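PDB 1R5M: SIR4-interacting protein SIF2 from Saccharomyces cerevisiae, which antagonizes telomeric silencing in yeast and acts as a transcription corepressor within the Set3 complex. Local coordinates for residues N146-P151 / V172-N177; F349-V354 / S387-Q392; D393-F398 / A412-E417. One frame throughout, in Å; residues are numbered along the deposited sequence.

Contact 1: residues N146-P151 / V172-N177; sequences NFHRAP and VTILWN
The backbones of H148 and V172 keep well apart, with CA atoms 7.1 Å from each other at their nearest, and side chains fill the interval. This is part of a WD40 beta-propeller blade: the loop leading into the repeat's first strand packs on its third strand, 173-177. H148 and W176 belong to the His-Ser-Asp-Trp hydrogen-bonded tetrad known from WD repeats. H148 NE2 and W176 NE1 both bond to S166 OG, and H148 ND1 bonds to D168 OD2. Both imidazole nitrogens and the indole nitrogen are therefore satisfied inside the blade. These bonds would fix the rotation of the imidazole.

The H148 side chain runs past those of V172 and I174 in the opposite direction. Its CG stands anti to the carbonyl carbon (chi1 -70°), which brings the ring in beside the strand. H148 NE2 lies 3.6 Å from I174 CG1. F147 lies further out and crosses I174 at about a right angle. Its CD2 touches I174 CD1 at 3.5 Å. The same residue meets the indole with its first carbon, F147 CB to W176 CH2 at 3.6 Å, while F147 N sits at the indole edge, in the ring plane. I174 CG2 lies against one indole face. The carbonyl of V172 comes to the imidazole edge, in the plane of the ring, with V172 O 3.1 Å from H148 CE1.

Contact 2: residues F349-V354 / S387-Q392; sequences FMDGQV and SYQSSQ
V354 and Y388 form an antiparallel hydrogen-bonded pair that joins strand 354-358 to strand 380-388, the third and outer strands of a WD40 propeller blade. V354 N bonds to Y388 O and Y388 N to V354 O, each at 2.9 Å. The paired side chains leave the same face of the sheet, and V354 CB touches Y388 CB at 4.0 Å. The tyrosine then leads away from the valine, and its hydroxyl is hydrogen-bonded to S419 OG.

Just before V354, where the chain leaves the turn, two glutamines carry the contact. Q353 and Q389 cross at about a right angle, and their amide planes are turned 88° apart. Q353 CB lies 3.6 Å from Q389 OE1, and Q353 CG packs on Q389 CB at 3.8 Å. In Q353, CG stands anti to N (chi1 -178°), which carries the extended chain across the base of Q389. Q389 bends at its second torsion, which brings its amide beside the backbone of D351 and G352, without a hydrogen bond to either carbonyl. With an alanine here in place of Q353, Q389 CB would probably lose its cover and the bent chain would be freer to turn.

The turn itself is well tied. F349 to G352 is a type I beta turn, closed by G352 N to F349 O. G352 has a positive phi, and a CB there would press on the carbonyl O of D351, hence glycine. The carboxylate of D351 makes an Asx turn. Its OD1 accepts from Q353 N at 3.0 Å, and the donor stands 44° above the carboxylate plane.

Contact 3: residues D393-F398 / A412-E417; sequences DNDYIF and AYSLQE
I397 and Y413 form an antiparallel non-hydrogen-bonded pair in the hairpin of strands 397-402 and 408-413, the first two strands of the blade of the last WD repeat. The backbone bonds flank this pair: S414 N to Y396 O on one side and F398 N to A412 O on the other.

Polar side chains extend the hairpin past its strands. Two backbone N-H groups grip the D395 carboxylate firmly. OD2 takes L415 N at 2.8 Å on its syn lone pair and Q416 N at 2.9 Å nearly in line with its C-O bond. S414 OG also bonds to D395 OD1, but the approach is unusually short and its exact length doubtful. D395 CG lies anti to N (chi1 -164°), turning the carboxylate toward the chain around S414. D393 adds a weak bond from Q416 NE2 to its OD1. Its OD2 closes an Asx turn with D395 N through the anti lone pair.

Apolar contacts line the strands. I397 and Y413 run side by side, with I397 CG1 3.5 Å from Y413 CE2. S414 makes a CH-pi contact: its CB sits over one face of the F398 ring, 3.6 Å from the centroid.

Contacts 2 and 3 are neighbours, with centres about 9 Å apart. They touch where V354 CG2 meets I397 CD1 at 3.5 Å, so the blade of the seventh WD repeat packs on that of the eighth. Contact 1 lies across the propeller from contact 2, about 35 Å between centres. All three are partly buried. Contact 1 joins a loop to a strand of its own repeat by packing, and its imidazole and indole nitrogens are satisfied by S166 and D168 of the same blade. Contact 2 links two strands by backbone bonds, with two crossed glutamines beside them. Contact 3 ties a hairpin's open end, adding carboxylate bonds to strand pairing.

Contact 1: residues N146-P151 / V172-N177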
loop_
_atom_site.group_PDB
_atom_site.type_symbol
_atom_site.label_atom_id
_atom_site.label_comp_id
_atom_site.label_asym_id
_atom_site.label_seq_id
_atom_site.Cartn_x
_atom_site.Cartn_y
_atom_site.Cartn_z
ATOM N N ASN A 146 4.747 -18.189 11.527
ATOM C CA ASN A 146 4.190 -19.063 10.503
ATOM C C ASN A 146 2.842 -19.683 10.857
ATOM O O ASN A 146 2.741 -20.502 11.770
ATOM C CB ASN A 146 5.208 -20.160 10.185
ATOM C CG ASN A 146 4.893 -20.886 8.901
ATOM O OD1 ASN A 146 4.572 -20.262 7.890
ATOM N ND2 ASN A 146 4.993 -22.212 8.926
ATOM N N PHE A 147 1.807 -19.279 10.127
ATOM C CA PHE A 147 0.465 -19.805 10.339
ATOM C C PHE A 147 -0.309 -19.796 9.021
ATOM O O PHE A 147 -1.047 -20.734 8.718
ATOM C CB PHE A 147 -0.283 -18.983 11.392
ATOM C CG PHE A 147 -1.509 -19.664 11.925
ATOM C CD1 PHE A 147 -1.394 -20.793 12.733
ATOM C CD2 PHE A 147 -2.777 -19.198 11.603
ATOM C CE1 PHE A 147 -2.526 -21.447 13.213
ATOM C CE2 PHE A 147 -3.918 -19.846 12.078
ATOM C CZ PHE A 147 -3.791 -20.972 12.884
ATOM N N HIS A 148 -0.142 -18.733 8.237
ATOM C CA HIS A 148 -0.812 -18.634 6.942
ATOM C C HIS A 148 -0.291 -19.730 6.020
ATOM O O HIS A 148 0.861 -20.141 6.131
ATOM C CB HIS A 148 -0.512 -17.288 6.277
ATOM C CG HIS A 148 -1.156 -16.115 6.943
ATOM N ND1 HIS A 148 -2.478 -15.773 6.739
ATOM C CD2 HIS A 148 -0.651 -15.183 7.786
ATOM C CE1 HIS A 148 -2.756 -14.678 7.425
ATOM N NE2 HIS A 148 -1.664 -14.300 8.068
ATOM N N ARG A 149 -1.137 -20.182 5.098
ATOM C CA ARG A 149 -0.746 -21.207 4.139
ATOM C C ARG A 149 -1.066 -20.760 2.715
ATOM O O ARG A 149 -1.211 -21.581 1.809
ATOM C CB ARG A 149 -1.446 -22.533 4.451
ATOM C CG ARG A 149 -0.967 -23.180 5.745
ATOM C CD ARG A 149 -1.166 -24.687 5.705
ATOM N NE ARG A 149 -2.576 -25.069 5.679
ATOM C CZ ARG A 149 -3.359 -25.112 6.752
ATOM N NH1 ARG A 149 -2.872 -24.797 7.945
ATOM N NH2 ARG A 149 -4.629 -25.483 6.634
ATOM N N ALA A 150 -1.170 -19.448 2.530
ATOM C CA ALA A 150 -1.453 -18.857 1.225
ATOM C C ALA A 150 -0.659 -17.550 1.129
ATOM O O ALA A 150 -0.221 -17.011 2.146
ATOM C CB ALA A 150 -2.952 -18.589 1.079
ATOM N N PRO A 151 -0.455 -17.029 -0.091
ATOM C CA PRO A 151 0.301 -15.783 -0.270
ATOM C C PRO A 151 -0.186 -14.621 0.594
ATOM O O PRO A 151 -1.382 -14.353 0.676
ATOM C CB PRO A 151 0.144 -15.495 -1.759
ATOM C CG PRO A 151 0.066 -16.868 -2.348
ATOM C CD PRO A 151 -0.858 -17.588 -1.395
ATOM N N VAL A 172 -7.598 -15.443 5.020
ATOM C CA VAL A 172 -7.380 -15.890 6.383
ATOM C C VAL A 172 -6.677 -14.680 6.981
ATOM O O VAL A 172 -5.684 -14.203 6.429
ATOM C CB VAL A 172 -6.458 -17.117 6.449
ATOM C CG1 VAL A 172 -6.085 -17.416 7.895
ATOM C CG2 VAL A 172 -7.166 -18.319 5.841
ATOM N N THR A 173 -7.207 -14.170 8.083
ATOM C CA THR A 173 -6.643 -12.992 8.724
ATOM C C THR A 173 -6.203 -13.337 10.135
ATOM O O THR A 173 -6.950 -13.950 10.896
ATOM C CB THR A 173 -7.680 -11.862 8.754
ATOM O OG1 THR A 173 -8.137 -11.614 7.418
ATOM C CG2 THR A 173 -7.073 -10.588 9.316
ATOM N N ILE A 174 -4.985 -12.932 10.479
ATOM C CA ILE A 174 -4.427 -13.236 11.789
ATOM C C ILE A 174 -3.984 -12.004 12.567
ATOM O O ILE A 174 -3.378 -11.095 12.002
ATOM C CB ILE A 174 -3.191 -14.157 11.645
ATOM C CG1 ILE A 174 -3.562 -15.426 10.875
ATOM C CG2 ILE A 174 -2.620 -14.487 13.017
ATOM C CD1 ILE A 174 -4.614 -16.275 11.547
ATOM N N LEU A 175 -4.297 -11.991 13.860
ATOM C CA LEU A 175 -3.884 -10.921 14.763
ATOM C C LEU A 175 -2.732 -11.533 15.552
ATOM O O LEU A 175 -2.908 -12.553 16.222
ATOM C CB LEU A 175 -5.014 -10.537 15.722
ATOM C CG LEU A 175 -4.571 -9.714 16.935
ATOM C CD1 LEU A 175 -4.027 -8.361 16.490
ATOM C CD2 LEU A 175 -5.756 -9.536 17.881
ATOM N N TRP A 176 -1.556 -10.926 15.453
ATOM C CA TRP A 176 -0.375 -11.434 16.142
ATOM C C TRP A 176 0.160 -10.511 17.214
ATOM O O TRP A 176 0.028 -9.294 17.124
ATOM C CB TRP A 176 0.811 -11.608 15.185
ATOM C CG TRP A 176 0.625 -12.444 13.971
ATOM C CD1 TRP A 176 0.077 -12.062 12.778
ATOM C CD2 TRP A 176 1.077 -13.786 13.794
ATOM N NE1 TRP A 176 0.170 -13.084 11.866
ATOM C CE2 TRP A 176 0.780 -14.157 12.465
ATOM C CE3 TRP A 176 1.712 -14.715 14.634
ATOM C CZ2 TRP A 176 1.094 -15.421 11.952
ATOM C CZ3 TRP A 176 2.024 -15.970 14.123
ATOM C CH2 TRP A 176 1.715 -16.309 12.794
ATOM N N ASN A 177 0.765 -11.110 18.235
ATOM C CA ASN A 177 1.484 -10.328 19.224
ATOM C C ASN A 177 2.819 -10.517 18.502
ATOM O O ASN A 177 3.390 -11.609 18.513
ATOM C CB ASN A 177 1.524 -11.008 20.587
ATOM C CG ASN A 177 2.498 -10.332 21.528
ATOM O OD1 ASN A 177 3.592 -9.949 21.119
ATOM N ND2 ASN A 177 2.110 -10.184 22.792
#

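Contact 2: residues F349-V354 / S387-Q392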
loop_
_atom_site.group_PDB
_atom_site.type_symbol
_atom_site.label_atom_id
_atom_site.label_comp_id
_atom_site.label_asym_id
_atom_site.label_seq_id
_atom_site.Cartn_x
_atom_site.Cartn_y
_atom_site.Cartn_z
ATOM N N PHE A 349 0.790 3.361 -14.750
ATOM C CA PHE A 349 -0.154 2.955 -15.778
ATOM C C PHE A 349 0.244 1.612 -16.368
ATOM O O PHE A 349 1.409 1.207 -16.306
ATOM C CB PHE A 349 -0.230 4.003 -16.891
ATOM C CG PHE A 349 -0.899 5.281 -16.479
ATOM C CD1 PHE A 349 -0.170 6.316 -15.904
ATOM C CD2 PHE A 349 -2.270 5.445 -16.656
ATOM C CE1 PHE A 349 -0.798 7.501 -15.514
ATOM C CE2 PHE A 349 -2.909 6.624 -16.268
ATOM C CZ PHE A 349 -2.171 7.653 -15.697
ATOM N N MET A 350 -0.736 0.932 -16.949
ATOM C CA MET A 350 -0.528 -0.377 -17.550
ATOM C C MET A 350 0.496 -0.345 -18.682
ATOM O O MET A 350 1.085 -1.370 -19.018
ATOM C CB MET A 350 -1.865 -0.914 -18.062
ATOM C CG MET A 350 -1.805 -2.309 -18.641
ATOM S SD MET A 350 -3.461 -2.943 -18.958
ATOM C CE MET A 350 -3.075 -4.615 -19.491
ATOM N N ASP A 351 0.712 0.829 -19.269
ATOM C CA ASP A 351 1.674 0.941 -20.361
ATOM C C ASP A 351 3.110 1.154 -19.879
ATOM O O ASP A 351 4.007 1.414 -20.682
ATOM C CB ASP A 351 1.270 2.070 -21.322
ATOM C CG ASP A 351 1.280 3.436 -20.663
ATOM O OD1 ASP A 351 1.568 3.515 -19.452
ATOM O OD2 ASP A 351 0.999 4.436 -21.360
ATOM N N GLY A 352 3.327 1.040 -18.570
ATOM C CA GLY A 352 4.665 1.205 -18.024
ATOM C C GLY A 352 5.073 2.629 -17.693
ATOM O O GLY A 352 6.221 2.885 -17.320
ATOM N N GLN A 353 4.144 3.568 -17.826
ATOM C CA GLN A 353 4.462 4.955 -17.518
ATOM C C GLN A 353 4.042 5.318 -16.104
ATOM O O GLN A 353 2.995 4.882 -15.618
ATOM C CB GLN A 353 3.776 5.907 -18.499
ATOM C CG GLN A 353 4.124 7.374 -18.249
ATOM C CD GLN A 353 3.733 8.282 -19.399
ATOM O OE1 GLN A 353 3.966 7.957 -20.563
ATOM N NE2 GLN A 353 3.156 9.438 -19.076
ATOM N N VAL A 354 4.879 6.111 -15.446
ATOM C CA VAL A 354 4.588 6.581 -14.101
ATOM C C VAL A 354 4.317 8.071 -14.200
ATOM O O VAL A 354 5.119 8.818 -14.761
ATOM C CB VAL A 354 5.781 6.390 -13.140
ATOM C CG1 VAL A 354 5.460 7.015 -11.781
ATOM C CG2 VAL A 354 6.096 4.915 -12.979
ATOM N N SER A 387 6.738 12.717 -15.352
ATOM C CA SER A 387 6.469 11.399 -15.914
ATOM C C SER A 387 7.764 10.614 -16.097
ATOM O O SER A 387 8.830 11.195 -16.319
ATOM C CB SER A 387 5.772 11.523 -17.273
ATOM O OG SER A 387 4.518 12.168 -17.171
ATOM N N TYR A 388 7.657 9.291 -15.992
ATOM C CA TYR A 388 8.786 8.383 -16.174
ATOM C C TYR A 388 8.323 7.316 -17.162
ATOM O O TYR A 388 7.286 6.684 -16.959
ATOM C CB TYR A 388 9.172 7.723 -14.847
ATOM C CG TYR A 388 10.374 6.807 -14.943
ATOM C CD1 TYR A 388 11.630 7.306 -15.285
ATOM C CD2 TYR A 388 10.259 5.441 -14.676
ATOM C CE1 TYR A 388 12.748 6.469 -15.354
ATOM C CE2 TYR A 388 11.366 4.598 -14.743
ATOM C CZ TYR A 388 12.607 5.118 -15.081
ATOM O OH TYR A 388 13.707 4.290 -15.134
ATOM N N GLN A 389 9.087 7.127 -18.235
ATOM C CA GLN A 389 8.740 6.151 -19.262
ATOM C C GLN A 389 9.882 6.081 -20.272
ATOM O O GLN A 389 10.756 6.941 -20.293
ATOM C CB GLN A 389 7.446 6.593 -19.968
ATOM C CG GLN A 389 7.041 5.791 -21.205
ATOM C CD GLN A 389 6.569 4.386 -20.883
ATOM O OE1 GLN A 389 5.397 4.048 -21.082
ATOM N NE2 GLN A 389 7.475 3.562 -20.386
ATOM N N SER A 390 9.884 5.036 -21.089
ATOM C CA SER A 390 10.892 4.891 -22.129
ATOM C C SER A 390 10.337 3.921 -23.155
ATOM O O SER A 390 9.482 3.086 -22.841
ATOM C CB SER A 390 12.213 4.361 -21.566
ATOM O OG SER A 390 12.245 2.946 -21.558
ATOM N N SER A 391 10.811 4.043 -24.387
ATOM C CA SER A 391 10.345 3.174 -25.455
ATOM C C SER A 391 11.247 1.958 -25.626
ATOM O O SER A 391 11.112 1.226 -26.599
ATOM C CB SER A 391 10.276 3.955 -26.771
ATOM O OG SER A 391 11.548 4.471 -27.126
ATOM N N GLN A 392 12.145 1.723 -24.671
ATOM C CA GLN A 392 13.062 0.592 -24.780
ATOM C C GLN A 392 12.518 -0.747 -24.269
ATOM O O GLN A 392 13.167 -1.785 -24.420
ATOM C CB GLN A 392 14.402 0.934 -24.120
ATOM C CG GLN A 392 15.356 1.708 -25.049
ATOM C CD GLN A 392 14.758 3.000 -25.588
ATOM O OE1 GLN A 392 14.679 4.007 -24.883
ATOM N NE2 GLN A 392 14.333 2.974 -26.846
#

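Contact 3: residues D393-F398 / A412-E417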
loop_
_atom_site.group_PDB
_atom_site.type_symbol
_atom_site.label_atom_id
_atom_site.label_comp_id
_atom_site.label_asym_id
_atom_site.label_seq_id
_atom_site.Cartn_x
_atom_site.Cartn_y
_atom_site.Cartn_z
ATOM N N ASP A 393 11.335 -0.719 -23.663
ATOM C CA ASP A 393 10.669 -1.941 -23.206
ATOM C C ASP A 393 9.201 -1.616 -22.981
ATOM O O ASP A 393 8.835 -0.445 -22.852
ATOM C CB ASP A 393 11.275 -2.487 -21.908
ATOM C CG ASP A 393 10.883 -1.674 -20.698
ATOM O OD1 ASP A 393 11.650 -0.764 -20.319
ATOM O OD2 ASP A 393 9.798 -1.935 -20.129
ATOM N N ASN A 394 8.360 -2.647 -22.943
ATOM C CA ASN A 394 6.925 -2.458 -22.731
ATOM C C ASN A 394 6.463 -3.235 -21.501
ATOM O O ASN A 394 5.299 -3.622 -21.413
ATOM C CB ASN A 394 6.145 -2.957 -23.950
ATOM C CG ASN A 394 6.162 -4.466 -24.059
ATOM O OD1 ASN A 394 7.124 -5.106 -23.643
ATOM N ND2 ASN A 394 5.099 -5.043 -24.620
ATOM N N ASP A 395 7.363 -3.463 -20.551
ATOM C CA ASP A 395 7.006 -4.221 -19.355
ATOM C C ASP A 395 6.027 -3.457 -18.464
ATOM O O ASP A 395 5.935 -2.230 -18.530
ATOM C CB ASP A 395 8.274 -4.579 -18.566
ATOM C CG ASP A 395 8.040 -5.674 -17.527
ATOM O OD1 ASP A 395 6.972 -6.319 -17.545
ATOM O OD2 ASP A 395 8.945 -5.895 -16.696
ATOM N N TYR A 396 5.293 -4.207 -17.647
ATOM C CA TYR A 396 4.315 -3.650 -16.713
ATOM C C TYR A 396 5.000 -3.229 -15.421
ATOM O O TYR A 396 6.038 -3.772 -15.055
ATOM C CB TYR A 396 3.276 -4.706 -16.311
ATOM C CG TYR A 396 2.395 -5.238 -17.409
ATOM C CD1 TYR A 396 2.280 -6.611 -17.626
ATOM C CD2 TYR A 396 1.639 -4.377 -18.203
ATOM C CE1 TYR A 396 1.429 -7.115 -18.610
ATOM C CE2 TYR A 396 0.789 -4.867 -19.187
ATOM C CZ TYR A 396 0.685 -6.235 -19.386
ATOM O OH TYR A 396 -0.162 -6.716 -20.362
ATOM N N ILE A 397 4.392 -2.272 -14.728
ATOM C CA ILE A 397 4.870 -1.829 -13.421
ATOM C C ILE A 397 3.791 -2.336 -12.466
ATOM O O ILE A 397 2.620 -1.993 -12.620
ATOM C CB ILE A 397 4.959 -0.297 -13.322
ATOM C CG1 ILE A 397 6.118 0.206 -14.186
ATOM C CG2 ILE A 397 5.161 0.122 -11.864
ATOM C CD1 ILE A 397 6.179 1.714 -14.310
ATOM N N PHE A 398 4.185 -3.162 -11.500
ATOM C CA PHE A 398 3.255 -3.744 -10.531
ATOM C C PHE A 398 3.195 -2.997 -9.205
ATOM O O PHE A 398 2.224 -3.124 -8.451
ATOM C CB PHE A 398 3.649 -5.196 -10.236
ATOM C CG PHE A 398 3.256 -6.179 -11.305
ATOM C CD1 PHE A 398 3.595 -7.522 -11.172
ATOM C CD2 PHE A 398 2.530 -5.779 -12.422
ATOM C CE1 PHE A 398 3.215 -8.455 -12.131
ATOM C CE2 PHE A 398 2.144 -6.706 -13.392
ATOM C CZ PHE A 398 2.489 -8.046 -13.244
ATOM N N ALA A 412 8.778 -1.065 -9.433
ATOM C CA ALA A 412 8.895 -2.507 -9.578
ATOM C C ALA A 412 8.230 -2.977 -10.867
ATOM O O ALA A 412 7.009 -2.889 -11.011
ATOM C CB ALA A 412 8.257 -3.208 -8.369
ATOM N N TYR A 413 9.036 -3.455 -11.810
ATOM C CA TYR A 413 8.504 -3.967 -13.070
ATOM C C TYR A 413 8.217 -5.450 -12.883
ATOM O O TYR A 413 8.840 -6.110 -12.049
ATOM C CB TYR A 413 9.505 -3.774 -14.216
ATOM C CG TYR A 413 9.684 -2.336 -14.646
ATOM C CD1 TYR A 413 10.671 -1.531 -14.074
ATOM C CD2 TYR A 413 8.867 -1.779 -15.627
ATOM C CE1 TYR A 413 10.841 -0.205 -14.474
ATOM C CE2 TYR A 413 9.027 -0.453 -16.031
ATOM C CZ TYR A 413 10.015 0.324 -15.452
ATOM O OH TYR A 413 10.177 1.632 -15.853
ATOM N N SER A 414 7.285 -5.983 -13.665
ATOM C CA SER A 414 6.915 -7.386 -13.525
ATOM C C SER A 414 8.037 -8.366 -13.835
ATOM O O SER A 414 8.216 -9.351 -13.120
ATOM C CB SER A 414 5.703 -7.709 -14.407
ATOM O OG SER A 414 6.047 -7.755 -15.777
ATOM N N LEU A 415 8.810 -8.085 -14.879
ATOM C CA LEU A 415 9.883 -8.983 -15.291
ATOM C C LEU A 415 11.293 -8.399 -15.312
ATOM O O LEU A 415 12.242 -9.046 -14.859
ATOM C CB LEU A 415 9.554 -9.552 -16.674
ATOM C CG LEU A 415 8.283 -10.402 -16.735
ATOM C CD1 LEU A 415 7.871 -10.639 -18.179
ATOM C CD2 LEU A 415 8.525 -11.718 -16.012
ATOM N N GLN A 416 11.439 -7.185 -15.833
ATOM C CA GLN A 416 12.761 -6.576 -15.914
ATOM C C GLN A 416 13.255 -5.985 -14.603
ATOM O O GLN A 416 12.593 -6.073 -13.566
ATOM C CB GLN A 416 12.805 -5.506 -17.013
ATOM C CG GLN A 416 11.919 -4.299 -16.777
ATOM C CD GLN A 416 12.078 -3.251 -17.862
ATOM O OE1 GLN A 416 12.465 -3.564 -18.989
ATOM N NE2 GLN A 416 11.767 -2.005 -17.536
ATOM N N GLU A 417 14.434 -5.383 -14.664
ATOM C CA GLU A 417 15.056 -4.789 -13.494
ATOM C C GLU A 417 14.250 -3.647 -12.901
ATOM O O GLU A 417 13.583 -2.903 -13.619
ATOM C CB GLU A 417 16.457 -4.299 -13.857
ATOM C CG GLU A 417 17.391 -5.424 -14.273
ATOM C CD GLU A 417 18.721 -4.920 -14.781
ATOM O OE1 GLU A 417 18.721 -4.097 -15.721
ATOM O OE2 GLU A 417 19.767 -5.351 -14.247
#